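Local coordinates for E2A dna-binding protein (Human adenovirus 5, PDB 2WB0) that binds single-stranded DNA and supports elongation in viral strand-displacement replication by unwinding the template without ATP through its capacity to form multimers, at residues Gly94-Leu99 / Met219-Glu224; Cys111-Ile116 / Lys180-Phe185; Gln238-Thr243 / Gln276-Val281. All coordinates share one frame; numbering follows the deposited sequence.

Overall arrangement
The three contacts illustrate how a protein rich in loops, with short strands, can be held together by backbone pairing and by zinc. Contact 1 is the core example: a buried antiparallel pairing of strands 95-99 and 216-220, centred about 5 Å from the centre of the chain. Contact 2 lies farther out, about 16 Å from that centre, has no clear direct hydrogen bond across it, and relies on a zinc ion instead. Contact 3 is intermediate, with two backbone bonds, a water and one zinc cysteine. Contacts 1 and 3 share the second zinc ion through Cys-223 and Cys-277, while Trp-98 of contact 1 packs on Leu-112 and Met-184 of contact 2.

Contact 1. Residues Gly94-Leu99 / Met219-Glu224; sequences GCALWL and MPLRCE. With ZN (zinc ion), chain C.
Met-219 lays its sulfur beside Trp-98, with SD 3.6 Å from Trp-98 CB and close to CE3. The sulfur stands 5.0 Å from the centroid of the six-membered ring of Trp-98 and 62° off its normal, an oblique Met-aromatic contact. The sulfur is placed by the first torsion of Met-219, whose CG sits between its own N and carbonyl carbon (chi1 65°); that of Trp-98 (chi1 169°) carries the indole onward, leaving CB and CE3 as the atoms touched. Next along the same face of the two strands, the Ala-96 methyl rests against the branch of Leu-221, CB to CG 4.0 Å.

Beneath these side chains Ala-96 and Met-219 form an antiparallel hydrogen-bonded pair, Ala-96 N to Met-219 O at 2.8 Å and Met-219 N to Ala-96 O at 2.9 Å. At the neighbouring non-hydrogen-bonded pair, Cys-95 and Pro-220, the backbones come close, CA to CA 3.9 Å. The chain then bends, and Gly-94 O receives Leu-221 N at 2.7 Å, with only a weak second bond from Arg-222 N. The guanidinium of Arg-222 lies flat over Gly-94, whose CA is 3.3 Å above the centre of the plane; its NH1 is held by the Glu-91 carbonyl.

This two-stranded sheet joins distant parts of the chain. Helix 64-83 touches Cys-95 through Met-70 and Phe-74, Phe-275 of strand 271-276 packs on Met-219 and Pro-220, and just past the strand Cys-223 binds zinc together with Cys-225, Cys-277 and Cys-294.

Contact 2. Residues Cys111-Ile116 / Lys180-Phe185; sequences CLHGSI and KSCGMF. With ZN (zinc ion), chain B.
Cys-111, His-113 and Cys-182 meet at a zinc ion, whose fourth ligand is Cys-166. The metal lies 2.1 Å from His-113 ND1 and 2.3 Å from Cys-111 SG. Both cysteine sulfurs sit between their own backbone N and carbonyl carbon (chi1 71° for Cys-111, 59° for Cys-182), which turns them inward to the ion. A type I turn from Cys-111 to Gly-114 brings the first two ligands together, and His-113 N makes a weak bond back to Cys-111 SG.

A water bridges the two segments: lying in the plane of the imidazole at its edge, it accepts from His-113 NE2 at 2.9 Å and donates to Lys-180 O at 2.7 Å, so the ring is held at both nitrogens. Within 180-185 an ST turn forms, in which Ser-181 OG accepts from Gly-183 N at 2.7 Å and also bonds Asp-169.

In the apolar packing, the Leu-112 and Met-184 side chains cross at about a right angle, though the exact closeness of the leucine branch to Met-184 CE is doubtful. Leu-112 CB also meets Cys-182 CB at 3.7 Å.

The site joins the loop before strand 118-124 to the loop before strand 185-186, while Trp-98 of strand 95-99 packs against Leu-112 and Met-184.

Contact 3. Residues Gln238-Thr243 / Gln276-Val281; sequences QLPKLT and QCCNPV. With ZN (zinc ion), chain C.
The second zinc site, a four-cysteine centre, receives Cys-277 from a loop that pairs here with the chain leading into strand 242-246. Cys-277 SG binds the metal at 2.3 Å, alongside Cys-223, Cys-225 and Cys-294. The same sulfur accepts from Asn-279 N at 3.3 Å, a bond that would be expected to ease some of the negative charge on the thiolate.

Across the contact, two backbone bonds fix Lys-241. Its N donates nearly straight to Cys-277 O at 3.1 Å (170° at the hydrogen) but reaches that oxygen from above the carbonyl plane; Gln-276 N returns a bond to Lys-241 O at 3.0 Å. A CA-H...O contact joins Cys-278 CA to Leu-239 O, and Cys-278 SG tucks against the backbone of Leu-239, 3.4 Å from its C.

The Lys-241 side chain runs extended from CG, which lies opposite its backbone N (chi1 -166°), and crosses the Pro-280 ring at about a right angle. Its chain bends at the end, delivering NZ to Thr-243 OG1 at 2.9 Å. Water then joins that hydroxyl to Gln-276 NE2, lying 2.6 Å from each.

Strand 242-246 continues the pairing beside strand 271-276, while Pro-240 packs on Pro-220 and Leu-242 on Leu-217 of strand 216-220.

Contact 1. Residues Gly94-Leu99 / Met219-Glu224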
loop_
_atom_site.group_PDB
_atom_site.type_symbol
_atom_site.label_atom_id
_atom_site.label_comp_id
_atom_site.label_asym_id
_atom_site.label_seq_id
_atom_site.Cartn_x
_atom_site.Cartn_y
_atom_site.Cartn_z
ATOM N N GLY A 94 -1.329 6.956 -6.501
ATOM C CA GLY A 94 -1.984 5.637 -6.476
ATOM C C GLY A 94 -2.204 5.179 -5.050
ATOM O O GLY A 94 -2.249 3.972 -4.794
ATOM N N CYS A 95 -2.274 6.131 -4.104
ATOM C CA CYS A 95 -2.380 5.840 -2.687
ATOM C C CYS A 95 -3.516 6.685 -2.102
ATOM O O CYS A 95 -4.088 7.552 -2.819
ATOM C CB CYS A 95 -1.101 6.244 -1.927
ATOM S SG CYS A 95 0.373 5.368 -2.307
ATOM N N ALA A 96 -3.860 6.408 -0.833
ATOM C CA ALA A 96 -4.864 7.154 -0.024
ATOM C C ALA A 96 -4.430 7.100 1.455
ATOM O O ALA A 96 -3.520 6.362 1.822
ATOM C CB ALA A 96 -6.354 6.629 -0.205
ATOM N N LEU A 97 -5.039 7.956 2.263
ATOM C CA LEU A 97 -4.810 8.032 3.654
ATOM C C LEU A 97 -6.061 7.459 4.280
ATOM O O LEU A 97 -7.149 8.092 4.142
ATOM C CB LEU A 97 -4.765 9.496 4.038
ATOM C CG LEU A 97 -3.395 10.154 3.929
ATOM C CD1 LEU A 97 -2.127 9.471 3.222
ATOM C CD2 LEU A 97 -3.417 11.688 3.881
ATOM N N TRP A 98 -5.892 6.333 5.025
ATOM C CA TRP A 98 -7.016 5.681 5.651
ATOM C C TRP A 98 -6.977 5.948 7.167
ATOM O O TRP A 98 -6.012 5.611 7.818
ATOM C CB TRP A 98 -7.007 4.189 5.325
ATOM C CG TRP A 98 -7.981 3.345 6.141
ATOM C CD1 TRP A 98 -9.275 3.664 6.537
ATOM C CD2 TRP A 98 -7.750 1.999 6.554
ATOM N NE1 TRP A 98 -9.823 2.599 7.227
ATOM C CE2 TRP A 98 -8.913 1.560 7.243
ATOM C CE3 TRP A 98 -6.639 1.138 6.447
ATOM C CZ2 TRP A 98 -8.977 0.323 7.891
ATOM C CZ3 TRP A 98 -6.706 -0.133 7.064
ATOM C CH2 TRP A 98 -7.890 -0.525 7.764
ATOM N N LEU A 99 -8.037 6.567 7.713
ATOM C CA LEU A 99 -8.109 6.849 9.147
ATOM C C LEU A 99 -8.577 5.557 9.722
ATOM O O LEU A 99 -9.798 5.311 9.795
ATOM C CB LEU A 99 -9.152 7.961 9.439
ATOM C CG LEU A 99 -9.372 8.260 10.955
ATOM C CD1 LEU A 99 -8.088 8.742 11.549
ATOM C CD2 LEU A 99 -10.467 9.383 11.074
ATOM N N MET A 219 -1.558 4.221 2.323
ATOM C CA MET A 219 -1.726 2.887 1.694
ATOM C C MET A 219 -1.881 3.013 0.209
ATOM O O MET A 219 -2.466 3.994 -0.293
ATOM C CB MET A 219 -2.942 2.174 2.308
ATOM C CG MET A 219 -4.349 2.872 2.030
ATOM S SD MET A 219 -5.687 1.977 2.865
ATOM C CE MET A 219 -6.911 2.194 1.613
ATOM N N PRO A 220 -1.449 1.990 -0.542
ATOM C CA PRO A 220 -1.713 2.043 -1.971
ATOM C C PRO A 220 -3.134 1.593 -2.319
ATOM O O PRO A 220 -3.649 0.654 -1.682
ATOM C CB PRO A 220 -0.677 1.057 -2.557
ATOM C CG PRO A 220 -0.561 -0.009 -1.418
ATOM C CD PRO A 220 -0.719 0.774 -0.111
ATOM N N LEU A 221 -3.715 2.246 -3.343
ATOM C CA LEU A 221 -4.974 1.860 -3.949
ATOM C C LEU A 221 -4.737 1.075 -5.215
ATOM O O LEU A 221 -5.682 0.395 -5.699
ATOM C CB LEU A 221 -5.832 3.076 -4.266
ATOM C CG LEU A 221 -6.416 3.800 -3.078
ATOM C CD1 LEU A 221 -7.379 4.791 -3.689
ATOM C CD2 LEU A 221 -7.155 2.872 -2.149
ATOM N N ARG A 222 -3.481 1.094 -5.716
ATOM C CA ARG A 222 -3.211 0.423 -6.991
ATOM C C ARG A 222 -1.955 -0.381 -6.954
ATOM O O ARG A 222 -0.919 0.078 -6.456
ATOM C CB ARG A 222 -3.033 1.463 -8.124
ATOM C CG ARG A 222 -4.180 2.496 -8.117
ATOM C CD ARG A 222 -4.170 3.415 -9.363
ATOM N NE ARG A 222 -2.962 4.211 -9.605
ATOM C CZ ARG A 222 -2.915 5.541 -9.630
ATOM N NH1 ARG A 222 -3.973 6.308 -9.241
ATOM N NH2 ARG A 222 -1.737 6.117 -9.945
ATOM N N CYS A 223 -2.045 -1.595 -7.463
ATOM C CA CYS A 223 -0.864 -2.404 -7.682
ATOM C C CYS A 223 -0.629 -2.298 -9.221
ATOM O O CYS A 223 -1.104 -1.370 -9.832
ATOM C CB CYS A 223 -1.038 -3.826 -7.185
ATOM S SG CYS A 223 -2.359 -4.725 -8.072
ATOM N N GLU A 224 0.113 -3.210 -9.838
ATOM C CA GLU A 224 0.317 -3.158 -11.298
ATOM C C GLU A 224 -0.961 -3.464 -12.018
ATOM O O GLU A 224 -1.244 -2.870 -13.071
ATOM C CB GLU A 224 1.334 -4.231 -11.694
ATOM C CG GLU A 224 2.677 -3.947 -11.050
ATOM C CD GLU A 224 3.805 -4.963 -11.444
ATOM O OE1 GLU A 224 3.741 -5.550 -12.578
ATOM O OE2 GLU A 224 4.729 -5.167 -10.583
HETATM ZN ZN ZN C . -1.482 -6.808 -8.793
#

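Contact 2. Residues Cys111-Ile116 / Lys180-Phe185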
loop_
_atom_site.group_PDB
_atom_site.type_symbol
_atom_site.label_atom_id
_atom_site.label_comp_id
_atom_site.label_asym_id
_atom_site.label_seq_id
_atom_site.Cartn_x
_atom_site.Cartn_y
_atom_site.Cartn_z
ATOM N N CYS A 111 -12.417 -2.436 9.486
ATOM C CA CYS A 111 -12.093 -2.643 8.086
ATOM C C CYS A 111 -12.216 -1.378 7.279
ATOM O O CYS A 111 -12.407 -0.303 7.833
ATOM C CB CYS A 111 -12.968 -3.761 7.493
ATOM S SG CYS A 111 -14.680 -3.262 7.285
ATOM N N LEU A 112 -12.085 -1.489 5.958
ATOM C CA LEU A 112 -12.153 -0.318 5.070
ATOM C C LEU A 112 -13.503 0.381 5.066
ATOM O O LEU A 112 -13.575 1.574 4.814
ATOM C CB LEU A 112 -11.796 -0.728 3.651
ATOM C CG LEU A 112 -10.365 -0.689 3.142
ATOM C CD1 LEU A 112 -9.209 -0.112 4.047
ATOM C CD2 LEU A 112 -10.008 -1.850 2.219
ATOM N N HIS A 113 -14.538 -0.341 5.446
ATOM C CA HIS A 113 -15.846 0.233 5.624
ATOM C C HIS A 113 -15.885 1.191 6.790
ATOM O O HIS A 113 -16.804 2.018 6.885
ATOM C CB HIS A 113 -16.824 -0.850 5.912
ATOM C CG HIS A 113 -17.224 -1.615 4.705
ATOM N ND1 HIS A 113 -16.709 -2.860 4.395
ATOM C CD2 HIS A 113 -18.127 -1.316 3.743
ATOM C CE1 HIS A 113 -17.254 -3.276 3.262
ATOM N NE2 HIS A 113 -18.095 -2.348 2.837
ATOM N N GLY A 114 -14.920 1.059 7.695
ATOM C CA GLY A 114 -14.856 1.840 8.924
ATOM C C GLY A 114 -15.649 1.224 10.080
ATOM O O GLY A 114 -15.822 1.836 11.137
ATOM N N SER A 115 -16.158 0.024 9.871
ATOM C CA SER A 115 -16.878 -0.709 10.893
ATOM C C SER A 115 -16.020 -1.774 11.523
ATOM O O SER A 115 -15.041 -2.297 10.929
ATOM C CB SER A 115 -18.147 -1.365 10.319
ATOM O OG SER A 115 -17.898 -2.031 9.103
ATOM N N ILE A 116 -16.332 -2.044 12.769
ATOM C CA ILE A 116 -15.584 -2.987 13.458
ATOM C C ILE A 116 -15.645 -4.361 12.768
ATOM O O ILE A 116 -16.698 -4.722 12.195
ATOM C CB ILE A 116 -15.915 -3.061 14.992
ATOM C CG1 ILE A 116 -16.702 -4.219 15.366
ATOM C CG2 ILE A 116 -16.168 -1.800 15.814
ATOM C CD1 ILE A 116 -15.694 -5.004 15.879
ATOM N N LYS A 180 -20.374 -7.821 -0.959
ATOM C CA LYS A 180 -20.366 -6.514 -0.289
ATOM C C LYS A 180 -19.112 -6.309 0.549
ATOM O O LYS A 180 -18.999 -5.293 1.258
ATOM C CB LYS A 180 -21.578 -6.391 0.617
ATOM C CG LYS A 180 -22.919 -6.270 -0.200
ATOM C CD LYS A 180 -24.095 -6.225 0.761
ATOM C CE LYS A 180 -25.455 -6.122 -0.009
ATOM N NZ LYS A 180 -25.343 -5.050 -1.056
ATOM N N SER A 181 -18.190 -7.262 0.490
ATOM C CA SER A 181 -16.950 -7.183 1.286
ATOM C C SER A 181 -16.056 -6.055 0.816
ATOM O O SER A 181 -16.148 -5.638 -0.338
ATOM C CB SER A 181 -16.134 -8.457 1.108
ATOM O OG SER A 181 -15.013 -8.440 1.986
ATOM N N CYS A 182 -15.183 -5.559 1.724
ATOM C CA CYS A 182 -14.064 -4.686 1.350
ATOM C C CYS A 182 -12.813 -5.525 1.069
ATOM O O CYS A 182 -11.812 -4.979 0.597
ATOM C CB CYS A 182 -13.751 -3.632 2.465
ATOM S SG CYS A 182 -13.347 -4.413 4.027
ATOM N N GLY A 183 -12.884 -6.839 1.328
ATOM C CA GLY A 183 -11.797 -7.782 1.034
ATOM C C GLY A 183 -10.762 -7.907 2.161
ATOM O O GLY A 183 -9.762 -8.589 2.015
ATOM N N MET A 184 -10.963 -7.196 3.265
ATOM C CA MET A 184 -10.039 -7.264 4.389
ATOM C C MET A 184 -10.421 -8.450 5.285
ATOM O O MET A 184 -11.611 -8.683 5.587
ATOM C CB MET A 184 -10.142 -5.960 5.181
ATOM C CG MET A 184 -8.996 -5.737 6.108
ATOM S SD MET A 184 -8.784 -3.982 6.550
ATOM C CE MET A 184 -8.879 -3.169 5.089
ATOM N N PHE A 185 -9.409 -9.183 5.722
ATOM C CA PHE A 185 -9.545 -10.356 6.603
ATOM C C PHE A 185 -8.205 -10.573 7.288
ATOM O O PHE A 185 -7.126 -10.494 6.626
ATOM C CB PHE A 185 -9.900 -11.610 5.798
ATOM C CG PHE A 185 -9.909 -12.837 6.625
ATOM C CD1 PHE A 185 -11.004 -13.109 7.447
ATOM C CD2 PHE A 185 -8.764 -13.662 6.697
ATOM C CE1 PHE A 185 -11.036 -14.252 8.270
ATOM C CE2 PHE A 185 -8.809 -14.835 7.508
ATOM C CZ PHE A 185 -9.923 -15.100 8.282
HETATM ZN ZN ZN B . -15.316 -4.103 5.265
HETATM O O HOH W 1 -19.966 -2.813 0.692
#

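Contact 3. Residues Gln238-Thr243 / Gln276-Val281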
loop_
_atom_site.group_PDB
_atom_site.type_symbol
_atom_site.label_atom_id
_atom_site.label_comp_id
_atom_site.label_asym_id
_atom_site.label_seq_id
_atom_site.Cartn_x
_atom_site.Cartn_y
_atom_site.Cartn_z
ATOM N N GLN A 238 -10.168 -5.308 -4.933
ATOM C CA GLN A 238 -9.990 -4.161 -5.855
ATOM C C GLN A 238 -8.968 -3.146 -5.369
ATOM O O GLN A 238 -8.819 -2.050 -5.934
ATOM C CB GLN A 238 -11.342 -3.488 -6.044
ATOM C CG GLN A 238 -12.379 -4.487 -6.666
ATOM C CD GLN A 238 -11.974 -4.965 -8.010
ATOM O OE1 GLN A 238 -11.800 -4.155 -8.919
ATOM N NE2 GLN A 238 -11.794 -6.266 -8.167
ATOM N N LEU A 239 -8.226 -3.491 -4.323
ATOM C CA LEU A 239 -7.099 -2.693 -3.895
ATOM C C LEU A 239 -6.063 -3.620 -3.336
ATOM O O LEU A 239 -6.350 -4.739 -2.955
ATOM C CB LEU A 239 -7.468 -1.685 -2.735
ATOM C CG LEU A 239 -8.754 -0.875 -2.921
ATOM C CD1 LEU A 239 -9.540 -0.612 -1.607
ATOM C CD2 LEU A 239 -8.297 0.452 -3.607
ATOM N N PRO A 240 -4.815 -3.160 -3.253
ATOM C CA PRO A 240 -3.739 -4.024 -2.740
ATOM C C PRO A 240 -4.063 -4.710 -1.402
ATOM O O PRO A 240 -4.575 -4.040 -0.440
ATOM C CB PRO A 240 -2.568 -3.010 -2.575
ATOM C CG PRO A 240 -2.735 -2.184 -3.877
ATOM C CD PRO A 240 -4.285 -1.965 -3.908
ATOM N N LYS A 241 -3.795 -6.034 -1.306
ATOM C CA LYS A 241 -4.087 -6.726 -0.077
ATOM C C LYS A 241 -3.231 -6.148 1.086
ATOM O O LYS A 241 -2.067 -5.741 0.881
ATOM C CB LYS A 241 -3.732 -8.224 -0.196
ATOM C CG LYS A 241 -4.338 -9.036 0.920
ATOM C CD LYS A 241 -3.900 -10.541 0.694
ATOM C CE LYS A 241 -4.608 -11.617 1.628
ATOM N NZ LYS A 241 -4.176 -11.368 3.062
ATOM N N LEU A 242 -3.802 -6.169 2.281
ATOM C CA LEU A 242 -3.110 -5.710 3.505
ATOM C C LEU A 242 -2.945 -6.885 4.409
ATOM O O LEU A 242 -3.931 -7.486 4.820
ATOM C CB LEU A 242 -3.979 -4.620 4.226
ATOM C CG LEU A 242 -3.281 -3.747 5.251
ATOM C CD1 LEU A 242 -4.182 -2.496 5.493
ATOM C CD2 LEU A 242 -3.069 -4.518 6.566
ATOM N N THR A 243 -1.693 -7.256 4.715
ATOM C CA THR A 243 -1.444 -8.461 5.503
ATOM C C THR A 243 -0.391 -8.130 6.571
ATOM O O THR A 243 0.662 -7.566 6.246
ATOM C CB THR A 243 -0.880 -9.620 4.581
ATOM O OG1 THR A 243 -1.804 -9.803 3.514
ATOM C CG2 THR A 243 -0.747 -11.028 5.394
ATOM N N GLN A 276 0.436 -5.996 -0.823
ATOM C CA GLN A 276 0.794 -6.824 -1.972
ATOM C C GLN A 276 -0.192 -6.564 -3.058
ATOM O O GLN A 276 -1.023 -5.629 -2.950
ATOM C CB GLN A 276 0.851 -8.354 -1.609
ATOM C CG GLN A 276 2.022 -8.616 -0.674
ATOM C CD GLN A 276 1.989 -9.946 0.033
ATOM O OE1 GLN A 276 2.648 -10.923 -0.408
ATOM N NE2 GLN A 276 1.233 -10.029 1.100
ATOM N N CYS A 277 -0.144 -7.422 -4.078
ATOM C CA CYS A 277 -1.099 -7.344 -5.224
ATOM C C CYS A 277 -2.556 -7.292 -4.712
ATOM O O CYS A 277 -2.829 -7.804 -3.634
ATOM C CB CYS A 277 -0.984 -8.616 -6.063
ATOM S SG CYS A 277 -2.048 -8.610 -7.521
ATOM N N CYS A 278 -3.478 -6.672 -5.462
ATOM C CA CYS A 278 -4.920 -6.842 -5.128
ATOM C C CYS A 278 -5.270 -8.321 -4.853
ATOM O O CYS A 278 -6.004 -8.628 -3.900
ATOM C CB CYS A 278 -5.827 -6.377 -6.265
ATOM S SG CYS A 278 -5.761 -4.593 -6.530
ATOM N N ASN A 279 -4.740 -9.218 -5.693
ATOM C CA ASN A 279 -5.064 -10.653 -5.571
ATOM C C ASN A 279 -3.805 -11.473 -5.725
ATOM O O ASN A 279 -3.551 -12.078 -6.764
ATOM C CB ASN A 279 -6.069 -11.046 -6.617
ATOM C CG ASN A 279 -7.310 -10.206 -6.544
ATOM O OD1 ASN A 279 -7.470 -9.207 -7.285
ATOM N ND2 ASN A 279 -8.189 -10.566 -5.632
ATOM N N PRO A 280 -3.034 -11.537 -4.661
ATOM C CA PRO A 280 -1.773 -12.266 -4.791
ATOM C C PRO A 280 -2.032 -13.768 -4.935
ATOM O O PRO A 280 -3.016 -14.275 -4.427
ATOM C CB PRO A 280 -1.016 -11.968 -3.492
ATOM C CG PRO A 280 -1.856 -10.915 -2.718
ATOM C CD PRO A 280 -3.265 -10.925 -3.334
ATOM N N VAL A 281 -1.132 -14.441 -5.629
ATOM C CA VAL A 281 -1.190 -15.893 -5.849
ATOM C C VAL A 281 -0.443 -16.652 -4.731
ATOM O O VAL A 281 0.728 -16.358 -4.416
ATOM C CB VAL A 281 -0.609 -16.203 -7.244
ATOM C CG1 VAL A 281 -0.158 -17.671 -7.388
ATOM C CG2 VAL A 281 -1.624 -15.826 -8.323
HETATM ZN ZN ZN C . -1.482 -6.808 -8.793
HETATM O O HOH W 2 -0.680 -8.394 1.644
#